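PDB 2O0M: transcriptional regulator, SorC family from Enterococcus faecalis, which probably binds DNA and a sugar-type effector to regulate transcription. Local coordinates for residues H241-A246 with V303-G308. Numbering follows the deposited sequence.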
ATOM      1  N   HIS A 241       2.074  -1.486   0.333  1.00  8.47           N
ATOM      2  CA  HIS A 241       1.223  -0.324   0.168  1.00  8.91           C
ATOM      3  C   HIS A 241       2.013   0.961   0.306  1.00  9.10           C
ATOM      4  O   HIS A 241       3.117   0.954   0.840  1.00  9.28           O
ATOM      5  CB  HIS A 241       0.105  -0.373   1.210  1.00  8.77           C
ATOM      6  CG  HIS A 241       0.571  -0.145   2.617  1.00  9.20           C
ATOM      7  ND1 HIS A 241       1.236  -1.097   3.359  1.00 10.94           N
ATOM      8  CD2 HIS A 241       0.442   0.934   3.422  1.00  7.17           C
ATOM      9  CE1 HIS A 241       1.511  -0.606   4.556  1.00  6.46           C
ATOM     10  NE2 HIS A 241       1.016   0.616   4.628  1.00 12.18           N
ATOM     11  N   SER A 242       1.436   2.060  -0.175  1.00  9.37           N
ATOM     12  CA  SER A 242       1.932   3.384   0.172  1.00  9.01           C
ATOM     13  C   SER A 242       1.038   3.981   1.257  1.00  9.06           C
ATOM     14  O   SER A 242       0.144   3.319   1.814  1.00  8.75           O
ATOM     15  CB  SER A 242       2.065   4.292  -1.066  1.00  8.55           C
ATOM     16  OG  SER A 242       2.801   5.469  -0.773  1.00 10.16           O
ATOM     17  N   ILE A 243       1.333   5.226   1.593  1.00  8.66           N
ATOM     18  CA  ILE A 243       0.572   6.014   2.545  1.00  8.81           C
ATOM     19  C   ILE A 243       0.206   7.284   1.818  1.00  8.73           C
ATOM     20  O   ILE A 243       1.080   7.977   1.282  1.00  8.20           O
ATOM     21  CB  ILE A 243       1.408   6.322   3.803  1.00  8.55           C
ATOM     22  CG1 ILE A 243       1.821   5.017   4.502  1.00  9.73           C
ATOM     23  CG2 ILE A 243       0.640   7.212   4.773  1.00  9.12           C
ATOM     24  CD1 ILE A 243       3.000   5.191   5.438  1.00  8.82           C
ATOM     25  N   GLY A 244      -1.082   7.595   1.795  1.00  8.99           N
ATOM     26  CA  GLY A 244      -1.566   8.762   1.069  1.00  9.73           C
ATOM     27  C   GLY A 244      -1.740   9.969   1.961  1.00  9.80           C
ATOM     28  O   GLY A 244      -1.940   9.840   3.172  1.00  9.75           O
ATOM     29  N   ARG A 245      -1.644  11.144   1.348  1.00 10.47           N
ATOM     30  CA  ARG A 245      -2.014  12.396   1.985  1.00 10.83           C
ATOM     31  C   ARG A 245      -3.544  12.477   1.872  1.00 10.94           C
ATOM     32  O   ARG A 245      -4.102  12.445   0.766  1.00 10.82           O
ATOM     33  CB  ARG A 245      -1.276  13.560   1.300  1.00 10.69           C
ATOM     34  CG  ARG A 245       0.247  13.456   1.471  1.00 11.09           C
ATOM     35  CD  ARG A 245       1.063  14.448   0.649  1.00 11.96           C
ATOM     36  NE  ARG A 245       0.788  15.816   1.065  1.00 12.21           N
ATOM     37  CZ  ARG A 245       0.016  16.678   0.405  1.00 13.12           C
ATOM     38  NH1 ARG A 245      -0.565  16.333  -0.737  1.00 13.68           N
ATOM     39  NH2 ARG A 245      -0.184  17.891   0.887  1.00 12.61           N
ATOM     40  N   ALA A 246      -4.222  12.536   3.018  1.00 11.14           N
ATOM     41  CA  ALA A 246      -5.657  12.225   3.117  1.00 11.08           C
ATOM     42  C   ALA A 246      -6.563  13.021   2.176  1.00 11.29           C
ATOM     43  O   ALA A 246      -7.333  12.440   1.422  1.00 10.65           O
ATOM     44  CB  ALA A 246      -6.131  12.382   4.541  1.00 11.61           C
ATOM     45  N   VAL A 303       5.012  -7.157   5.776  1.00 10.58           N
ATOM     46  CA  VAL A 303       4.237  -5.949   5.578  1.00 10.60           C
ATOM     47  C   VAL A 303       5.219  -4.857   5.213  1.00 10.41           C
ATOM     48  O   VAL A 303       6.119  -4.575   5.981  1.00 10.78           O
ATOM     49  CB  VAL A 303       3.448  -5.565   6.844  1.00 10.99           C
ATOM     50  CG1 VAL A 303       2.647  -4.291   6.597  1.00 11.02           C
ATOM     51  CG2 VAL A 303       2.507  -6.694   7.247  1.00 11.89           C
ATOM     52  N   VAL A 304       5.032  -4.252   4.039  1.00  9.55           N
ATOM     53  CA  VAL A 304       5.966  -3.262   3.551  1.00 10.06           C
ATOM     54  C   VAL A 304       5.196  -2.018   3.160  1.00  9.75           C
ATOM     55  O   VAL A 304       4.338  -2.076   2.269  1.00  9.43           O
ATOM     56  CB  VAL A 304       6.770  -3.786   2.340  1.00  9.51           C
ATOM     57  CG1 VAL A 304       7.830  -2.773   1.927  1.00  9.81           C
ATOM     58  CG2 VAL A 304       7.425  -5.126   2.660  1.00 10.69           C
ATOM     59  N   ALA A 305       5.518  -0.910   3.827  1.00  9.50           N
ATOM     60  CA  ALA A 305       4.997   0.413   3.492  1.00  9.64           C
ATOM     61  C   ALA A 305       6.069   1.156   2.680  1.00  9.64           C
ATOM     62  O   ALA A 305       7.251   1.163   3.044  1.00 10.35           O
ATOM     63  CB  ALA A 305       4.681   1.191   4.730  1.00  9.63           C
ATOM     64  N   ILE A 306       5.651   1.797   1.593  1.00 10.06           N
ATOM     65  CA  ILE A 306       6.575   2.535   0.733  1.00  9.92           C
ATOM     66  C   ILE A 306       6.036   3.942   0.575  1.00 10.34           C
ATOM     67  O   ILE A 306       4.998   4.134  -0.039  1.00 10.05           O
ATOM     68  CB  ILE A 306       6.686   1.892  -0.669  1.00 10.37           C
ATOM     69  CG1 ILE A 306       7.039   0.411  -0.557  1.00 10.58           C
ATOM     70  CG2 ILE A 306       7.739   2.625  -1.499  1.00 10.57           C
ATOM     71  CD1 ILE A 306       7.164  -0.311  -1.909  1.00 11.34           C
ATOM     72  N   ALA A 307       6.756   4.925   1.097  1.00 10.26           N
ATOM     73  CA  ALA A 307       6.283   6.308   1.058  1.00 10.30           C
ATOM     74  C   ALA A 307       7.456   7.232   1.275  1.00 10.80           C
ATOM     75  O   ALA A 307       8.236   7.059   2.218  1.00 10.82           O
ATOM     76  CB  ALA A 307       5.199   6.553   2.091  1.00 10.66           C
ATOM     77  N   GLY A 308       7.563   8.219   0.398  1.00 10.53           N
ATOM     78  CA  GLY A 308       8.686   9.138   0.445  1.00 10.53           C
ATOM     79  C   GLY A 308       8.275  10.559   0.147  1.00 10.83           C
ATOM     80  O   GLY A 308       7.116  10.833  -0.198  1.00 10.58           O
TER
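His241 holds Ala305 between two backbone bonds and lays its ring over the same residue, and the pair illustrates how two parallel strands lock at the point where one of them parts from its neighbour. The main-chain N of His241 donates to Val304 O at 3.0 Å, while His241 O accepts from Ile306 N at 2.8 Å, the two bonds straddling Ala305 in the regular parallel pattern. Between them the CA of Ala305 also approaches His241 O, at 3.3 Å, as a CA-H...O contact.

The imidazole belongs to the same face of the sheet as the Ala305 methyl. With chi1 at 70°, CG sits between the backbone N and the carbonyl carbon, and the ring swings back over its partner strand: Ala305 CA lies over one face, 4.1 Å from the centroid of the His241 ring and displaced toward the rim, a CH-pi contact. Ala305 CB reaches His241 CE1 at 3.6 Å, and Val303 CG1 approaches the ring edge near its plane.

One residue on, regular pairing gives way to a side-chain bond. Ser242 OG, anti to its own N (chi1 -168°), donates to Ile306 O at 2.7 Å in the carbonyl plane, whereas the buried N of Ile243 has no hydrogen-bond partner. Ala307 CB packs against Ile243 CB at 4.2 Å, beside the diverging backbone. A bound phosphate, probably from the crystallisation liquor, lies about 4 Å from the Ser242 side chain and may mark a pocket.

The pairing lies toward the C-terminal ends of parallel strands in the Rossmann-like sheet of the putative sugar-binding domain, where strand 302-306 runs between strands 238-245 and 328-332. Helix 313-320 covers His241, Ile243 and Ala307 through Tyr319, Ala315 and Ile316; Ile306 instead packs against helices 122-138 and 152-159.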